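Local coordinates for protein serpin 2 (PDB 3PZF) that inhibits clip-domain serine proteases that activate phenoloxidases, forming a covalent complex with CLIPB9, and so restrains melanization in mosquito hemolymph, at residues 247-252 / 258-263; 288-293 / 374-379; 40-45 / 337-342; 30-35 / 301-306. All blocks are in the same frame, centred on the assembly; numbering follows the deposited sequence. Where two conformers were deposited one is given.

In the fold
All four contacts lie in the single serpin domain. Contacts 2 and 3 nearly coincide, their centres about 3 Å apart, and both bridge sheets A and B: strands 277-295 and 332-341 are neighbours in sheet A, while 374-380 and 41-43 each pair with 386-392 in sheet B. Contact 1, about 14 Å from contact 2 centre to centre, reaches the same sheet B through strand 244-251, next to 374-380. Contact 4, its centre about 18 Å from each of the other centres, uses helix 24-35, which leads into strand 41-43. Along the chain, contact 1 closes before contact 2 opens and is nested within contacts 3 and 4; contacts 2, 3 and 4 cross one another. Contact 3 thereby ties the N-terminal part to strand 332-341, which leads toward the hinge at 344-348.

Contact 1. Residues 247-252 / 258-263; sequences YFILPN and NQVLDR
Val260 directs both methyl groups at strand 244-251, one to Ile249 and the other to Pro251. Its CG1 lies anti to the backbone N (chi1 172°), and this rotation divides the work: CG1 meets CG2 of Ile249 at 3.8 Å, while CG2 turns to the proline ring. There Val260 CG2 sits 3.5 Å from Pro251 CB, tighter than ordinary van der Waals contact, and 3.6 Å from Pro251 CG, so one methyl rests against two adjoining ring carbons. The valine and proline side chains meet at about a right angle. Ile249 instead approaches the valine aslant, touching with its short branch. Pro251 and Val260 are also the pair with the nearest CA atoms, 6.3 Å apart. No hydrogen bond joins the two segments; the contact is apolar and buried, made by three residues. It is local in sequence, since only five residues separate the strand segment from the helix segment. Helix 257-263 therefore folds back on the strand that precedes it. That strand runs between 232-238 and 374-380, both antiparallel to it, with Ile249 bonded through its backbone to Ile375. Leu261, next along the helix, extends the packing onto the side chain of Ile375 and reaches Phe34 of helix 24-35.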
# COMPACT_ATOMS: atom_id res chain seq x y z
N TYR A 247 10.15 2.50 6.61
CA TYR A 247 10.39 3.77 7.29
C TYR A 247 9.32 4.02 8.33
O TYR A 247 8.17 3.64 8.14
CB TYR A 247 10.37 4.92 6.30
CG TYR A 247 11.63 5.10 5.48
CD1 TYR A 247 11.81 4.41 4.27
CD2 TYR A 247 12.65 5.98 5.89
CE1 TYR A 247 12.97 4.60 3.50
CE2 TYR A 247 13.79 6.17 5.11
CZ TYR A 247 13.95 5.47 3.93
OH TYR A 247 15.12 5.71 3.18
N PHE A 248 9.72 4.64 9.46
CA PHE A 248 8.79 4.97 10.54
C PHE A 248 8.87 6.47 10.76
O PHE A 248 9.97 7.01 10.87
CB PHE A 248 9.20 4.26 11.85
CG PHE A 248 9.23 2.76 11.73
CD1 PHE A 248 8.15 2.00 12.14
CD2 PHE A 248 10.32 2.11 11.15
CE1 PHE A 248 8.16 0.62 12.00
CE2 PHE A 248 10.33 0.72 11.01
CZ PHE A 248 9.25 -0.02 11.46
N ILE A 249 7.72 7.14 10.83
CA ILE A 249 7.69 8.56 11.18
C ILE A 249 6.92 8.70 12.49
O ILE A 249 5.72 8.46 12.52
CB ILE A 249 7.01 9.39 10.09
CG1 ILE A 249 7.79 9.25 8.76
CG2 ILE A 249 6.88 10.86 10.52
CD1 ILE A 249 7.06 9.88 7.52
N LEU A 250 7.65 9.09 13.54
CA LEU A 250 7.12 9.12 14.90
C LEU A 250 7.03 10.58 15.32
O LEU A 250 8.06 11.23 15.55
CB LEU A 250 8.06 8.36 15.84
CG LEU A 250 7.74 8.42 17.35
CD1 LEU A 250 6.43 7.68 17.68
CD2 LEU A 250 8.89 7.83 18.14
N PRO A 251 5.81 11.11 15.41
CA PRO A 251 5.62 12.52 15.78
C PRO A 251 6.29 12.80 17.14
O PRO A 251 6.21 11.96 18.01
CB PRO A 251 4.09 12.66 15.92
CG PRO A 251 3.54 11.59 14.98
CD PRO A 251 4.52 10.44 15.09
N ASN A 252 6.99 13.92 17.27
CA ASN A 252 7.50 14.31 18.57
C ASN A 252 6.32 14.39 19.53
O ASN A 252 5.16 14.50 19.10
CB ASN A 252 8.19 15.68 18.47
CG ASN A 252 9.37 15.68 17.51
OD1 ASN A 252 10.04 14.66 17.26
ND2 ASN A 252 9.66 16.86 16.98
N ASN A 258 -1.90 13.38 13.02
CA ASN A 258 -2.62 14.26 12.12
C ASN A 258 -1.82 15.54 11.80
O ASN A 258 -1.76 15.96 10.65
CB ASN A 258 -4.02 14.59 12.68
CG ASN A 258 -5.09 13.56 12.25
OD1 ASN A 258 -6.03 13.27 13.00
ND2 ASN A 258 -4.95 13.02 11.03
N GLN A 259 -1.19 16.13 12.81
CA GLN A 259 -0.39 17.33 12.57
C GLN A 259 0.81 17.02 11.67
O GLN A 259 1.11 17.78 10.77
CB GLN A 259 0.08 17.95 13.91
CG GLN A 259 -1.12 18.41 14.79
CD GLN A 259 -0.73 18.91 16.18
OE1 GLN A 259 0.16 18.35 16.82
NE2 GLN A 259 -1.40 19.95 16.64
N VAL A 260 1.49 15.90 11.92
CA VAL A 260 2.63 15.52 11.10
C VAL A 260 2.15 15.24 9.66
O VAL A 260 2.76 15.66 8.67
CB VAL A 260 3.36 14.31 11.72
CG1 VAL A 260 4.44 13.78 10.77
CG2 VAL A 260 3.97 14.68 13.10
N LEU A 261 1.01 14.56 9.52
CA LEU A 261 0.45 14.31 8.19
C LEU A 261 0.26 15.59 7.36
O LEU A 261 0.64 15.64 6.19
CB LEU A 261 -0.88 13.57 8.30
CG LEU A 261 -0.73 12.07 8.56
CD1 LEU A 261 -2.09 11.46 8.76
CD2 LEU A 261 -0.01 11.37 7.39
N ASP A 262 -0.32 16.63 7.96
CA ASP A 262 -0.55 17.88 7.25
C ASP A 262 0.74 18.52 6.75
O ASP A 262 0.71 19.33 5.82
CB ASP A 262 -1.28 18.87 8.17
CG ASP A 262 -2.71 18.45 8.47
OD1 ASP A 262 -3.32 17.76 7.63
OD2 ASP A 262 -3.22 18.80 9.56
N ARG A 263 1.85 18.17 7.37
CA ARG A 263 3.16 18.72 7.02
C ARG A 263 3.79 17.94 5.89
O ARG A 263 4.72 18.42 5.25
CB ARG A 263 4.11 18.69 8.22
CG ARG A 263 3.79 19.71 9.32
CD ARG A 263 4.02 21.13 8.83
NE ARG A 263 5.41 21.35 8.44
CZ ARG A 263 5.84 22.38 7.72
NH1 ARG A 263 4.98 23.30 7.29
NH2 ARG A 263 7.13 22.50 7.41

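Contact 2. Residues 288-293 / 374-379; sequences FKFDFS and FIFFIE
One face of the Phe376 ring carries the tip of Phe288: CZ of Phe288 stands 4.0 Å above the plane, displaced toward the rim. At an edge of the same Phe376 ring, close to its plane, comes CZ of Phe290, which lies 4.2 Å from Phe376 CZ. Phe374 is likewise approached at its edge, by Phe288 CE1 at 3.9 Å from Phe374 CZ. The rings of Phe288 and Phe376 have planes 29° apart and centroids separated by 5.3 Å; they are nearly parallel yet so far slid that they barely overlap, an offset arrangement more of rims than of full faces. Phe288 thus serves two partners through adjacent ring atoms, CE1 for Phe374 and CZ for Phe376. With CG between its backbone N and carbonyl carbon (chi1 54°), Phe288 sends its ring across toward strand 374-380. The strand axes come no closer than 13.1 Å, and the phenylalanine rings span that gap; no hydrogen bond does. Such a separation excludes strand pairing, and the 75° angle between the N-to-C directions fits two sheets packed across each other. Val42 and Ile392 extend the apolar surroundings. Such an aromatic interface between sheets A and B is part of the hydrophobic core of the serpin fold.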
# COMPACT_ATOMS: atom_id res chain seq x y z
N PHE A 288 3.20 -5.60 15.82
CA PHE A 288 1.80 -5.56 15.38
C PHE A 288 1.55 -6.51 14.25
O PHE A 288 2.45 -6.83 13.46
CB PHE A 288 1.35 -4.13 15.02
CG PHE A 288 2.22 -3.42 13.99
CD1 PHE A 288 3.18 -2.47 14.38
CD2 PHE A 288 2.07 -3.69 12.64
CE1 PHE A 288 3.97 -1.79 13.42
CE2 PHE A 288 2.87 -3.03 11.67
CZ PHE A 288 3.83 -2.08 12.07
N LYS A 289 0.31 -6.99 14.20
CA LYS A 289 -0.17 -7.82 13.11
C LYS A 289 -1.63 -7.47 12.86
O LYS A 289 -2.48 -7.65 13.74
CB LYS A 289 -0.04 -9.29 13.51
CG LYS A 289 -0.64 -10.26 12.49
CD LYS A 289 -0.43 -11.69 12.90
CE LYS A 289 -0.81 -12.65 11.77
NZ LYS A 289 -0.56 -14.08 12.13
N PHE A 290 -1.94 -6.99 11.66
CA PHE A 290 -3.33 -6.63 11.36
C PHE A 290 -3.54 -6.56 9.86
O PHE A 290 -2.61 -6.65 9.06
CB PHE A 290 -3.70 -5.28 12.01
CG PHE A 290 -3.05 -4.05 11.35
CD1 PHE A 290 -3.71 -3.27 10.40
CD2 PHE A 290 -1.77 -3.65 11.74
CE1 PHE A 290 -3.10 -2.14 9.82
CE2 PHE A 290 -1.14 -2.55 11.16
CZ PHE A 290 -1.81 -1.78 10.21
N ASP A 291 -4.80 -6.43 9.48
CA ASP A 291 -5.09 -6.19 8.09
C ASP A 291 -6.13 -5.08 7.96
O ASP A 291 -6.75 -4.65 8.94
CB ASP A 291 -5.52 -7.47 7.39
CG ASP A 291 -6.61 -8.17 8.09
OD1 ASP A 291 -7.72 -7.60 8.19
OD2 ASP A 291 -6.37 -9.31 8.52
N PHE A 292 -6.31 -4.61 6.75
CA PHE A 292 -7.13 -3.42 6.54
C PHE A 292 -7.69 -3.56 5.14
O PHE A 292 -6.94 -3.82 4.19
CB PHE A 292 -6.31 -2.13 6.65
CG PHE A 292 -7.15 -0.89 6.51
CD1 PHE A 292 -7.92 -0.43 7.56
CD2 PHE A 292 -7.22 -0.22 5.28
CE1 PHE A 292 -8.73 0.69 7.43
CE2 PHE A 292 -8.03 0.91 5.14
CZ PHE A 292 -8.78 1.37 6.23
N SER A 293 -9.00 -3.46 5.03
CA SER A 293 -9.71 -3.63 3.77
C SER A 293 -10.57 -2.40 3.56
O SER A 293 -11.12 -1.86 4.53
CB SER A 293 -10.59 -4.88 3.83
OG SER A 293 -11.07 -5.23 2.55
N PHE A 374 2.17 6.28 15.18
CA PHE A 374 3.18 6.64 14.19
C PHE A 374 2.76 6.17 12.83
O PHE A 374 1.81 5.39 12.70
CB PHE A 374 4.54 6.02 14.57
CG PHE A 374 4.51 4.51 14.73
CD1 PHE A 374 4.30 3.93 15.99
CD2 PHE A 374 4.75 3.68 13.64
CE1 PHE A 374 4.32 2.57 16.15
CE2 PHE A 374 4.78 2.30 13.79
CZ PHE A 374 4.54 1.74 15.07
N ILE A 375 3.46 6.69 11.81
CA ILE A 375 3.22 6.35 10.40
C ILE A 375 4.35 5.44 9.97
O ILE A 375 5.46 5.58 10.46
CB ILE A 375 3.27 7.65 9.58
CG1 ILE A 375 2.12 8.57 10.06
CG2 ILE A 375 3.22 7.36 8.02
CD1 ILE A 375 2.35 10.08 9.80
N PHE A 376 4.07 4.49 9.09
CA PHE A 376 5.14 3.70 8.50
C PHE A 376 4.87 3.50 7.01
O PHE A 376 3.73 3.68 6.54
CB PHE A 376 5.26 2.34 9.20
CG PHE A 376 4.05 1.46 9.04
CD1 PHE A 376 3.02 1.47 9.99
CD2 PHE A 376 3.93 0.59 7.95
CE1 PHE A 376 1.88 0.67 9.83
CE2 PHE A 376 2.80 -0.22 7.80
CZ PHE A 376 1.78 -0.18 8.74
N PHE A 377 5.92 3.18 6.26
CA PHE A 377 5.76 2.81 4.86
C PHE A 377 6.90 1.89 4.43
O PHE A 377 7.96 1.87 5.06
CB PHE A 377 5.59 4.03 3.91
CG PHE A 377 6.75 4.98 3.87
CD1 PHE A 377 6.83 6.05 4.75
CD2 PHE A 377 7.72 4.87 2.87
CE1 PHE A 377 7.90 6.96 4.66
CE2 PHE A 377 8.79 5.79 2.80
CZ PHE A 377 8.86 6.82 3.70
N ILE A 378 6.65 1.06 3.42
CA ILE A 378 7.69 0.21 2.88
C ILE A 378 7.94 0.69 1.47
O ILE A 378 6.99 0.86 0.70
CB ILE A 378 7.24 -1.25 2.85
CG1 ILE A 378 7.05 -1.74 4.30
CG2 ILE A 378 8.33 -2.11 2.15
CD1 ILE A 378 6.54 -3.14 4.37
N GLU A 379 9.21 0.91 1.13
CA GLU A 379 9.54 1.45 -0.19
C GLU A 379 10.55 0.55 -0.90
O GLU A 379 11.38 -0.08 -0.26
CB GLU A 379 10.09 2.86 0.03
CG GLU A 379 11.07 3.42 -0.96
CD GLU A 379 11.49 4.80 -0.52
OE1 GLU A 379 10.59 5.63 -0.29
OE2 GLU A 379 12.70 5.05 -0.34

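Contact 3. Residues 40-45 / 337-342; sequences NVVLSP and AGITIN
Ser44 OG, two residues beyond the Val42 that packs on Ala337 and Ile339, is gripped from several quarters: it hydrogen-bonds Leu387 O and Ser47 OG, and as the N-cap it also caps a backbone N of the helix starting at Pro45. Ser44 marks the passage from strand 41-43, a short strand of sheet B in the serpin fold, into that helix; the strand faces 332-341 of sheet A. The two strand axes approach to 6.4 Å with their directions 117° apart, far from either parallel or antiparallel, and no hydrogen bond passes between the segments. Packing comes from Val42 instead. Its CG2, anti to the backbone N, meets Ile339 CG2 at 3.9 Å, and its CB lies 4.0 Å from that same Ile339 methyl. Ile339 uses this short branch for the contact while its longer arm, anti to its own backbone N (chi1 -173°), leads elsewhere. Ala337, by contrast, offers both its methyl and its backbone. Strand 332-341 is flanked by 277-295 through backbone bonds, and its far end leads toward the hinge motif 344-348, required for peptidase binding; just before it, Asn342 OD1 accepts the N-H groups of Leu344 and Gly345. Earlier on the same strand, Val42 CG1 lies 3.4 Å from Ala337 O and 4.1 Å from Ala337 CB.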
# COMPACT_ATOMS: atom_id res chain seq x y z
N ASN A 40 -5.78 1.34 13.26
CA ASN A 40 -4.62 1.03 12.42
C ASN A 40 -5.07 1.01 10.98
O ASN A 40 -6.20 0.64 10.67
CB ASN A 40 -4.01 -0.33 12.78
CG ASN A 40 -3.59 -0.41 14.21
OD1 ASN A 40 -3.32 0.60 14.85
ND2 ASN A 40 -3.47 -1.63 14.73
N VAL A 41 -4.18 1.41 10.06
CA VAL A 41 -4.50 1.39 8.64
C VAL A 41 -3.28 0.83 7.94
O VAL A 41 -2.16 1.14 8.34
CB VAL A 41 -4.76 2.81 8.09
CG1 VAL A 41 -4.93 2.77 6.54
CG2 VAL A 41 -6.01 3.43 8.71
N VAL A 42 -3.48 0.03 6.88
CA VAL A 42 -2.36 -0.29 5.98
C VAL A 42 -2.96 -0.42 4.56
O VAL A 42 -4.04 -0.98 4.37
CB VAL A 42 -1.61 -1.57 6.42
CG1 VAL A 42 -2.52 -2.79 6.36
CG2 VAL A 42 -0.35 -1.80 5.59
N LEU A 43 -2.29 0.19 3.59
CA LEU A 43 -2.72 0.04 2.21
C LEU A 43 -1.51 0.05 1.27
O LEU A 43 -0.36 0.21 1.72
CB LEU A 43 -3.70 1.18 1.86
CG LEU A 43 -3.03 2.56 1.79
CD1 LEU A 43 -3.66 3.40 0.64
CD2 LEU A 43 -3.12 3.32 3.11
N SER A 44 -1.75 -0.14 -0.02
CA SER A 44 -0.65 -0.09 -0.98
C SER A 44 -0.92 1.03 -1.99
O SER A 44 -1.67 0.83 -2.94
CB SER A 44 -0.47 -1.43 -1.69
OG SER A 44 0.51 -1.30 -2.73
N PRO A 45 -0.32 2.21 -1.77
CA PRO A 45 -0.65 3.33 -2.66
C PRO A 45 -0.19 3.04 -4.07
O PRO A 45 -0.91 3.35 -5.02
CB PRO A 45 0.12 4.53 -2.06
CG PRO A 45 0.41 4.10 -0.60
CD PRO A 45 0.53 2.60 -0.62
N ALA A 337 -4.90 -5.39 2.47
CA ALA A 337 -3.48 -5.60 2.74
C ALA A 337 -3.31 -6.07 4.17
O ALA A 337 -4.00 -5.57 5.05
CB ALA A 337 -2.71 -4.30 2.56
N GLY A 338 -2.39 -7.00 4.41
CA GLY A 338 -2.04 -7.35 5.79
C GLY A 338 -0.60 -6.95 6.06
O GLY A 338 0.21 -6.87 5.15
N ILE A 339 -0.25 -6.69 7.31
CA ILE A 339 1.14 -6.32 7.63
C ILE A 339 1.41 -6.87 9.02
O ILE A 339 0.53 -6.87 9.87
CB ILE A 339 1.35 -4.81 7.61
CG1 ILE A 339 2.86 -4.44 7.77
CG2 ILE A 339 0.47 -4.12 8.66
CD1 ILE A 339 3.77 -4.88 6.57
N THR A 340 2.63 -7.36 9.21
CA THR A 340 3.11 -7.84 10.50
C THR A 340 4.52 -7.31 10.67
O THR A 340 5.28 -7.27 9.71
CB THR A 340 3.18 -9.36 10.49
OG1 THR A 340 1.88 -9.90 10.19
CG2 THR A 340 3.68 -9.90 11.86
N ILE A 341 4.87 -6.85 11.87
CA ILE A 341 6.29 -6.75 12.19
C ILE A 341 6.54 -7.46 13.52
O ILE A 341 5.75 -7.36 14.48
CB ILE A 341 6.87 -5.27 12.24
CG1 ILE A 341 6.30 -4.47 13.42
CG2 ILE A 341 6.66 -4.55 10.87
CD1 ILE A 341 6.94 -3.09 13.61
N ASN A 342 7.64 -8.20 13.56
CA ASN A 342 8.18 -8.73 14.81
C ASN A 342 9.71 -8.63 14.84
O ASN A 342 10.30 -7.88 14.07
CB ASN A 342 7.69 -10.17 15.03
CG ASN A 342 8.26 -11.16 14.04
OD1 ASN A 342 9.10 -10.81 13.22
ND2 ASN A 342 7.84 -12.41 14.15

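Contact 4. Residues 30-35 / 301-306; sequences VKEIFK and QQVGIR
Glu32 and Val303 bring their CA atoms to 7.3 Å where helix 24-35 passes the end of helix 297-302, Val303 being the first residue there to leave helical backbone angles. Glu32 contributes its whole side chain. Near the root, Glu32 CB touches Val303 CG1 at 3.7 Å, with Glu32 CG also close to that methyl. Farther out, CG anti to the backbone N (chi1 174°) followed by a bend at chi2 (65°) lays the carboxylate against the aliphatic start of Gln302. Its OE2 is 3.2 Å from Gln302 CB and 3.4 Å from Gln302 CG. The glutamine chain bends as well, taking its amide away from helix 24-35, and no hydrogen bond links the carboxylate to that amide. The helix end has the form of a Schellman motif: Gly304, with phi of 105°, is the C-prime residue, and Ile305 N bonds back to Leu300 O. Val303, just before the glycine, points its side chain toward Glu32, and the chain goes on to Ile305, which packs on Leu300. The contact lies at the protein surface, with Gln302 exposed. Pro299 touches Glu32 too, and on the inner side of helix 24-35 Ile33 packs against Pro299, Val41 and Phe292.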
# COMPACT_ATOMS: atom_id res chain seq x y z
N VAL A 30 -3.12 8.52 0.69
CA VAL A 30 -2.83 8.02 2.05
C VAL A 30 -3.44 8.97 3.07
O VAL A 30 -4.10 8.54 4.01
CB VAL A 30 -1.32 7.90 2.28
CG1 VAL A 30 -1.00 7.96 3.78
CG2 VAL A 30 -0.81 6.58 1.67
N LYS A 31 -3.27 10.27 2.86
CA LYS A 31 -3.77 11.24 3.84
C LYS A 31 -5.29 11.18 3.94
O LYS A 31 -5.85 11.30 5.04
CB LYS A 31 -3.35 12.66 3.48
CG LYS A 31 -1.89 12.95 3.67
CD LYS A 31 -1.70 14.45 3.78
CE LYS A 31 -0.57 14.96 2.96
NZ LYS A 31 -0.46 16.44 3.15
N GLU A 32 -5.95 10.98 2.81
CA GLU A 32 -7.41 10.86 2.77
C GLU A 32 -7.89 9.64 3.56
O GLU A 32 -8.87 9.72 4.29
CB GLU A 32 -7.89 10.75 1.31
CG GLU A 32 -9.39 10.48 1.13
CD GLU A 32 -10.27 11.63 1.63
OE1 GLU A 32 -9.81 12.78 1.62
OE2 GLU A 32 -11.41 11.36 2.05
N ILE A 33 -7.23 8.51 3.38
CA ILE A 33 -7.62 7.32 4.11
C ILE A 33 -7.37 7.52 5.60
O ILE A 33 -8.25 7.27 6.41
CB ILE A 33 -6.84 6.07 3.62
CG1 ILE A 33 -7.02 5.84 2.09
CG2 ILE A 33 -7.32 4.86 4.33
CD1 ILE A 33 -8.44 5.77 1.67
N PHE A 34 -6.18 7.98 5.97
CA PHE A 34 -5.82 8.08 7.40
C PHE A 34 -6.77 9.01 8.16
O PHE A 34 -7.17 8.72 9.29
CB PHE A 34 -4.38 8.58 7.58
CG PHE A 34 -3.30 7.57 7.23
CD1 PHE A 34 -3.59 6.33 6.67
CD2 PHE A 34 -1.97 7.89 7.48
CE1 PHE A 34 -2.57 5.43 6.34
CE2 PHE A 34 -0.94 7.00 7.15
CZ PHE A 34 -1.23 5.77 6.59
N LYS A 35 -7.12 10.13 7.54
CA LYS A 35 -7.98 11.14 8.18
C LYS A 35 -9.38 10.62 8.45
O LYS A 35 -10.11 11.18 9.27
CB LYS A 35 -8.08 12.39 7.29
CG LYS A 35 -6.87 13.32 7.36
N GLN A 301 -13.14 9.31 -4.88
CA GLN A 301 -14.03 10.43 -5.21
C GLN A 301 -13.62 11.65 -4.41
O GLN A 301 -13.59 12.76 -4.92
CB GLN A 301 -15.49 10.05 -4.95
CG GLN A 301 -16.06 9.10 -6.02
CD GLN A 301 -17.46 8.58 -5.72
OE1 GLN A 301 -18.21 8.24 -6.63
NE2 GLN A 301 -17.81 8.50 -4.45
N GLN A 302 -13.28 11.44 -3.15
CA GLN A 302 -12.89 12.54 -2.28
C GLN A 302 -11.64 13.25 -2.78
O GLN A 302 -11.53 14.46 -2.63
CB GLN A 302 -12.68 12.04 -0.84
CG GLN A 302 -13.99 11.71 -0.13
CD GLN A 302 -14.95 12.88 -0.10
OE1 GLN A 302 -14.63 13.95 0.41
NE2 GLN A 302 -16.15 12.69 -0.66
N VAL A 303 -10.72 12.52 -3.40
CA VAL A 303 -9.49 13.15 -3.87
C VAL A 303 -9.58 13.60 -5.34
O VAL A 303 -8.57 13.97 -5.93
CB VAL A 303 -8.26 12.24 -3.68
CG1 VAL A 303 -8.02 11.96 -2.19
CG2 VAL A 303 -8.42 10.95 -4.47
N GLY A 304 -10.78 13.56 -5.93
CA GLY A 304 -10.99 14.13 -7.26
C GLY A 304 -11.13 13.14 -8.41
O GLY A 304 -11.27 13.54 -9.57
N ILE A 305 -11.08 11.85 -8.10
CA ILE A 305 -11.25 10.82 -9.12
C ILE A 305 -12.70 10.35 -9.12
O ILE A 305 -13.09 9.47 -8.35
CB ILE A 305 -10.27 9.66 -8.88
CG1 ILE A 305 -8.84 10.19 -8.89
CG2 ILE A 305 -10.46 8.58 -9.94
CD1 ILE A 305 -7.81 9.14 -8.60
N ARG A 306 -13.52 10.97 -9.98
CA ARG A 306 -14.96 10.84 -9.88
C ARG A 306 -15.62 10.35 -11.17
O ARG A 306 -16.61 9.63 -11.14
CB ARG A 306 -15.57 12.20 -9.47
CG ARG A 306 -14.89 12.84 -8.25
CD ARG A 306 -15.56 14.14 -7.80
NE ARG A 306 -16.25 14.01 -6.51
CZ ARG A 306 -15.83 14.53 -5.36
NH1 ARG A 306 -14.71 15.25 -5.31
NH2 ARG A 306 -16.53 14.35 -4.25